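Local coordinates for protein-tyrosine-phosphatase (Vibrio vulnificus, PDB 7DHF) that probably hydrolyses phosphotyrosine in proteins to tyrosine and phosphate, as a member of the low-molecular-weight protein tyrosine phosphatase family, at residues K61-D66 and H133-I138; T21-L26 and K33-A38. The protein carries 1 engineered substitution. One frame throughout, in Å; residues are numbered along the deposited sequence. Where two conformers were deposited one is given.

Interaction 1. Residues K61-D66 and H133-I138; sequences KENCVD and HAYQLI
N63 and Y135 meet across a wide backbone gap, their CA atoms 9.3 Å apart, between the Schellman turn that ends helix 54-61 and the flank of helix 128-146. That turn, with C64 at positive phi as its C-prime residue, brings the side chains of N63 and V65 round to the same tyrosine. C64, which forms an interchain disulfide in a structure of this protein, points away from Y135. The tyrosine spans most of the distance itself: with CG trans to the backbone N (chi1 -171°), the ring reaches away from its helix and puts its hydroxyl end between the two. The N63 amide lies nearly flat over one face of the Y135 ring, the planes 15° apart, with ND2 3.6 Å from CE2 and displaced toward the rim. N63 CB approaches the phenol end, 3.3 Å from Y135 OH. V65 comes from another direction, at the ring edge, where its CG2 methyl lies 3.1 Å from Y135 OH and 4.3 Å from CZ.

V59 and A60 of helix 54-61 also touch Y135, as do T21 and V25 of helix 18-29, so the tyrosine fills the junction of three helices. The amide of N63 is not turned to the hydroxyl; ND2 donates instead to the carbonyl of V59, in the last turn of helix 54-61, which fixes how the flat group sits on the ring. The contact is van der Waals and amide-on-ring packing: shape fit joins the helix end to helix 128-146, while the amide's N-H is used on the end of helix 54-61.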
loop_
_atom_site.group_PDB
_atom_site.type_symbol
_atom_site.label_atom_id
_atom_site.label_comp_id
_atom_site.label_asym_id
_atom_site.label_seq_id
_atom_site.Cartn_x
_atom_site.Cartn_y
_atom_site.Cartn_z
ATOM N N LYS A 61 -2.758 -12.424 -8.745
ATOM C CA LYS A 61 -2.974 -13.866 -8.780
ATOM C C LYS A 61 -2.059 -14.535 -9.799
ATOM O O LYS A 61 -1.564 -15.644 -9.567
ATOM C CB LYS A 61 -4.442 -14.157 -9.092
ATOM C CG LYS A 61 -4.812 -15.630 -9.080
ATOM C CD LYS A 61 -6.301 -15.809 -9.330
ATOM C CE LYS A 61 -6.703 -17.275 -9.341
ATOM N NZ LYS A 61 -8.166 -17.443 -9.558
ATOM N N GLU A 62 -1.825 -13.876 -10.936
ATOM C CA GLU A 62 -0.907 -14.410 -11.936
ATOM C C GLU A 62 0.519 -14.500 -11.411
ATOM O O GLU A 62 1.351 -15.178 -12.023
ATOM C CB GLU A 62 -0.948 -13.537 -13.189
ATOM C CG GLU A 62 -2.282 -13.591 -13.917
ATOM C CD GLU A 62 -2.370 -12.601 -15.061
ATOM O OE1 GLU A 62 -1.417 -11.816 -15.246
ATOM O OE2 GLU A 62 -3.395 -12.608 -15.774
ATOM N N ASN A 63 0.818 -13.825 -10.300
ATOM C CA ASN A 63 2.119 -13.905 -9.650
ATOM C C ASN A 63 2.041 -14.620 -8.305
ATOM O O ASN A 63 2.961 -14.508 -7.490
ATOM C CB ASN A 63 2.711 -12.506 -9.487
ATOM C CG ASN A 63 3.033 -11.857 -10.817
ATOM O OD1 ASN A 63 4.118 -12.048 -11.364
ATOM N ND2 ASN A 63 2.093 -11.083 -11.346
ATOM N N CYS A 64 0.953 -15.351 -8.059
ATOM C CA CYS A 64 0.800 -16.150 -6.842
ATOM C C CYS A 64 0.779 -15.282 -5.584
ATOM O O CYS A 64 1.310 -15.660 -4.538
ATOM C CB CYS A 64 1.834 -17.275 -6.745
ATOM S SG CYS A 64 1.604 -18.596 -7.963
ATOM N N VAL A 65 0.156 -14.112 -5.688
ATOM C CA VAL A 65 -0.094 -13.239 -4.547
ATOM C C VAL A 65 -1.601 -13.082 -4.410
ATOM O O VAL A 65 -2.283 -12.709 -5.372
ATOM C CB VAL A 65 0.601 -11.873 -4.703
ATOM C CG1 VAL A 65 0.164 -10.917 -3.599
ATOM C CG2 VAL A 65 2.114 -12.042 -4.680
ATOM N N ASP A 66 -2.111 -13.363 -3.214
ATOM C CA ASP A 66 -3.545 -13.382 -2.946
ATOM C C ASP A 66 -3.984 -12.010 -2.448
ATOM O O ASP A 66 -3.580 -11.576 -1.365
ATOM C CB ASP A 66 -3.848 -14.464 -1.913
ATOM C CG ASP A 66 -5.331 -14.602 -1.616
ATOM O OD1 ASP A 66 -6.115 -13.730 -2.038
ATOM O OD2 ASP A 66 -5.713 -15.597 -0.965
ATOM N N HIS A 133 2.155 -2.677 -14.824
ATOM C CA HIS A 133 3.227 -1.743 -14.489
ATOM C C HIS A 133 3.261 -1.472 -12.991
ATOM O O HIS A 133 4.330 -1.484 -12.367
ATOM C CB HIS A 133 3.036 -0.440 -15.267
ATOM C CG HIS A 133 4.016 0.631 -14.905
ATOM N ND1 HIS A 133 5.363 0.537 -15.185
ATOM C CD2 HIS A 133 3.845 1.825 -14.288
ATOM C CE1 HIS A 133 5.977 1.624 -14.756
ATOM N NE2 HIS A 133 5.079 2.422 -14.208
ATOM N N ALA A 134 2.095 -1.219 -12.393
ATOM C CA ALA A 134 2.042 -0.980 -10.956
ATOM C C ALA A 134 2.541 -2.192 -10.184
ATOM O O ALA A 134 3.326 -2.054 -9.238
ATOM C CB ALA A 134 0.618 -0.622 -10.533
ATOM N N TYR A 135 2.108 -3.394 -10.578
ATOM C CA TYR A 135 2.557 -4.590 -9.876
ATOM C C TYR A 135 4.067 -4.747 -9.976
ATOM O O TYR A 135 4.727 -5.102 -8.992
ATOM C CB TYR A 135 1.855 -5.844 -10.407
ATOM C CG TYR A 135 2.162 -7.039 -9.539
ATOM C CD1 TYR A 135 1.332 -7.377 -8.481
ATOM C CD2 TYR A 135 3.313 -7.793 -9.737
ATOM C CE1 TYR A 135 1.620 -8.444 -7.660
ATOM C CE2 TYR A 135 3.612 -8.864 -8.916
ATOM C CZ TYR A 135 2.761 -9.185 -7.880
ATOM O OH TYR A 135 3.044 -10.247 -7.054
ATOM N N GLN A 136 4.632 -4.488 -11.156
ATOM C CA GLN A 136 6.075 -4.615 -11.329
ATOM C C GLN A 136 6.827 -3.720 -10.352
ATOM O O GLN A 136 7.757 -4.168 -9.671
ATOM C CB GLN A 136 6.456 -4.270 -12.769
ATOM C CG GLN A 136 7.942 -4.410 -13.065
ATOM C CD GLN A 136 8.413 -5.847 -13.006
ATOM O OE1 GLN A 136 7.659 -6.769 -13.317
ATOM N NE2 GLN A 136 9.662 -6.046 -12.608
ATOM N N LEU A 137 6.448 -2.442 -10.283
ATOM C CA LEU A 137 7.118 -1.526 -9.365
ATOM C C LEU A 137 6.906 -1.948 -7.919
ATOM O O LEU A 137 7.840 -1.911 -7.111
ATOM C CB LEU A 137 6.626 -0.098 -9.586
ATOM C CG LEU A 137 6.958 0.537 -10.939
ATOM C CD1 LEU A 137 6.333 1.920 -11.039
ATOM C CD2 LEU A 137 8.460 0.615 -11.170
ATOM N N ILE A 138 5.680 -2.341 -7.568
ATOM C CA ILE A 138 5.402 -2.777 -6.203
ATOM C C ILE A 138 6.250 -3.991 -5.854
ATOM O O ILE A 138 6.826 -4.074 -4.763
ATOM C CB ILE A 138 3.895 -3.044 -6.030
ATOM C CG1 ILE A 138 3.122 -1.724 -6.088
ATOM C CG2 ILE A 138 3.614 -3.783 -4.723
ATOM C CD1 ILE A 138 1.619 -1.884 -6.176
#

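Interaction 2. Residues T21-L26 and K33-A38; sequences TGERVL and KTVASA
E23 reaches from helix 18-29 to strand 34-39, where its carboxylate accepts a hydrogen bond from the hydroxyl of S37, OG to OE1 2.7 Å, nearly in line with the C-O bond. The glutamate chain is extended, CG trans to the backbone N, and runs past the strand backbone, its CG 3.6 Å from V35 O. S37 holds OG between its own N and carbonyl carbon (chi1 59°), facing the helix, and the same oxygen also accepts a hydrogen bond from the side-chain amide of N15.

Helix and strand belong to the right-handed beta-alpha-beta unit that opens the phosphatase fold, and their short segments run almost antiparallel, at 174°, with axes 7.3 Å apart. Two waters extend the grip of the carboxylate: water 1 joins OE1 to S37 N, and water 2 links OE2 to V35 O. R24 completes the network from within the helix. Its NE forms a salt bridge to E23 OE2 at 3.0 Å, with the acceptor in the guanidinium plane but the nitrogen 57° above that of the carboxylate. Toward the other end of the contact the packing turns apolar: V35 CG1 lies 4.0 Å from E23 CG, and L26 crosses V35 at about a right angle, CD2 to CG1 4.2 Å.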
loop_
_atom_site.group_PDB
_atom_site.type_symbol
_atom_site.label_atom_id
_atom_site.label_comp_id
_atom_site.label_asym_id
_atom_site.label_seq_id
_atom_site.Cartn_x
_atom_site.Cartn_y
_atom_site.Cartn_z
ATOM N N THR A 21 -2.404 -4.277 -3.005
ATOM C CA THR A 21 -1.391 -5.086 -3.677
ATOM C C THR A 21 -0.085 -5.067 -2.895
ATOM O O THR A 21 0.501 -6.119 -2.618
ATOM C CB THR A 21 -1.184 -4.587 -5.110
ATOM O OG1 THR A 21 -2.408 -4.710 -5.848
ATOM C CG2 THR A 21 -0.098 -5.392 -5.816
ATOM N N GLY A 22 0.380 -3.874 -2.521
ATOM C CA GLY A 22 1.602 -3.776 -1.742
ATOM C C GLY A 22 1.499 -4.483 -0.404
ATOM O O GLY A 22 2.455 -5.118 0.047
ATOM N N GLU A 23 0.341 -4.374 0.252
ATOM C CA GLU A 23 0.113 -5.109 1.494
ATOM C C GLU A 23 0.386 -6.595 1.308
ATOM O O GLU A 23 1.133 -7.206 2.078
ATOM C CB GLU A 23 -1.329 -4.902 1.968
ATOM C CG GLU A 23 -1.730 -5.768 3.171
ATOM C CD GLU A 23 -3.229 -5.855 3.372
ATOM O OE1 GLU A 23 -3.921 -4.835 3.183
ATOM O OE2 GLU A 23 -3.717 -6.955 3.716
ATOM N N ARG A 24 -0.238 -7.200 0.297
ATOM C CA ARG A 24 -0.185 -8.650 0.155
ATOM C C ARG A 24 1.152 -9.117 -0.409
ATOM O O ARG A 24 1.649 -10.177 -0.020
ATOM C CB ARG A 24 -1.355 -9.135 -0.701
ATOM C CG ARG A 24 -2.725 -8.786 -0.127
ATOM C CD ARG A 24 -2.987 -9.462 1.215
ATOM N NE ARG A 24 -4.299 -9.106 1.756
ATOM C CZ ARG A 24 -5.440 -9.713 1.435
ATOM N NH1 ARG A 24 -5.449 -10.723 0.575
ATOM N NH2 ARG A 24 -6.578 -9.305 1.976
ATOM N N VAL A 25 1.753 -8.345 -1.317
ATOM C CA VAL A 25 3.094 -8.679 -1.793
ATOM C C VAL A 25 4.079 -8.659 -0.634
ATOM O O VAL A 25 4.863 -9.597 -0.444
ATOM C CB VAL A 25 3.521 -7.729 -2.928
ATOM C CG1 VAL A 25 4.994 -7.938 -3.285
ATOM C CG2 VAL A 25 2.647 -7.938 -4.155
ATOM N N LEU A 26 4.044 -7.593 0.169
ATOM C CA LEU A 26 4.956 -7.492 1.301
ATOM C C LEU A 26 4.663 -8.566 2.343
ATOM O O LEU A 26 5.587 -9.129 2.940
ATOM C CB LEU A 26 4.860 -6.095 1.911
ATOM C CG LEU A 26 6.011 -5.647 2.811
ATOM C CD1 LEU A 26 7.332 -5.609 2.052
ATOM C CD2 LEU A 26 5.708 -4.281 3.407
ATOM N N LYS A 33 6.038 -10.510 9.857
ATOM C CA LYS A 33 5.493 -9.186 10.107
ATOM C C LYS A 33 3.986 -9.222 9.904
ATOM O O LYS A 33 3.441 -10.148 9.297
ATOM C CB LYS A 33 6.083 -8.152 9.136
ATOM C CG LYS A 33 7.595 -8.165 9.040
ATOM C CD LYS A 33 8.246 -7.677 10.313
ATOM C CE LYS A 33 9.752 -7.584 10.148
ATOM N NZ LYS A 33 10.415 -7.171 11.408
ATOM N N THR A 34 3.314 -8.192 10.405
ATOM C CA THR A 34 1.892 -7.989 10.163
ATOM C C THR A 34 1.763 -6.785 9.243
ATOM O O THR A 34 2.202 -5.685 9.594
ATOM C CB THR A 34 1.142 -7.739 11.472
ATOM O OG1 THR A 34 1.338 -8.843 12.362
ATOM C CG2 THR A 34 -0.352 -7.564 11.215
ATOM N N VAL A 35 1.171 -6.995 8.071
ATOM C CA VAL A 35 1.049 -5.956 7.057
ATOM C C VAL A 35 -0.429 -5.708 6.800
ATOM O O VAL A 35 -1.198 -6.655 6.604
ATOM C CB VAL A 35 1.772 -6.334 5.751
ATOM C CG1 VAL A 35 1.877 -5.122 4.838
ATOM C CG2 VAL A 35 3.154 -6.906 6.042
ATOM N N ALA A 36 -0.819 -4.436 6.800
ATOM C CA ALA A 36 -2.166 -4.006 6.457
ATOM C C ALA A 36 -2.053 -2.825 5.499
ATOM O O ALA A 36 -0.953 -2.426 5.106
ATOM C CB ALA A 36 -2.960 -3.630 7.714
ATOM N N SER A 37 -3.194 -2.253 5.117
ATOM C CA SER A 37 -3.176 -1.103 4.226
ATOM C C SER A 37 -4.381 -0.212 4.490
ATOM O O SER A 37 -5.368 -0.627 5.103
ATOM C CB SER A 37 -3.125 -1.520 2.750
ATOM O OG SER A 37 -4.239 -2.324 2.394
ATOM N N ALA A 38 -4.285 1.027 4.012
ATOM C CA ALA A 38 -5.359 1.994 4.182
ATOM C C ALA A 38 -5.232 3.079 3.123
ATOM O O ALA A 38 -4.186 3.235 2.486
ATOM C CB ALA A 38 -5.340 2.620 5.579
HETATM O O HOH W 1 -5.607 -3.985 5.287
HETATM O O HOH W 2 -1.786 -8.838 4.711
#

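Overall arrangement
Helix 18-29 stands between the two contacts, whose centres are 13 Å apart. Interaction 2 ties one side of it to strand 34-39, an edge strand of the parallel sheet; interaction 1 lies beyond another side, where the end of helix 54-61 meets helix 128-146. They come in series along the chain, the second closing before the first opens, yet they touch: G22 packs on I138, and R24 NH1 probably donates to D66 O. Helices 18-29 and 128-146 lie side by side on one side of the sheet. The side chain of S37 is about 8 Å from that of A12, the engineered alanine at the predicted nucleophile position, and that of Y135 about 9 Å from that of predicted active-site R18.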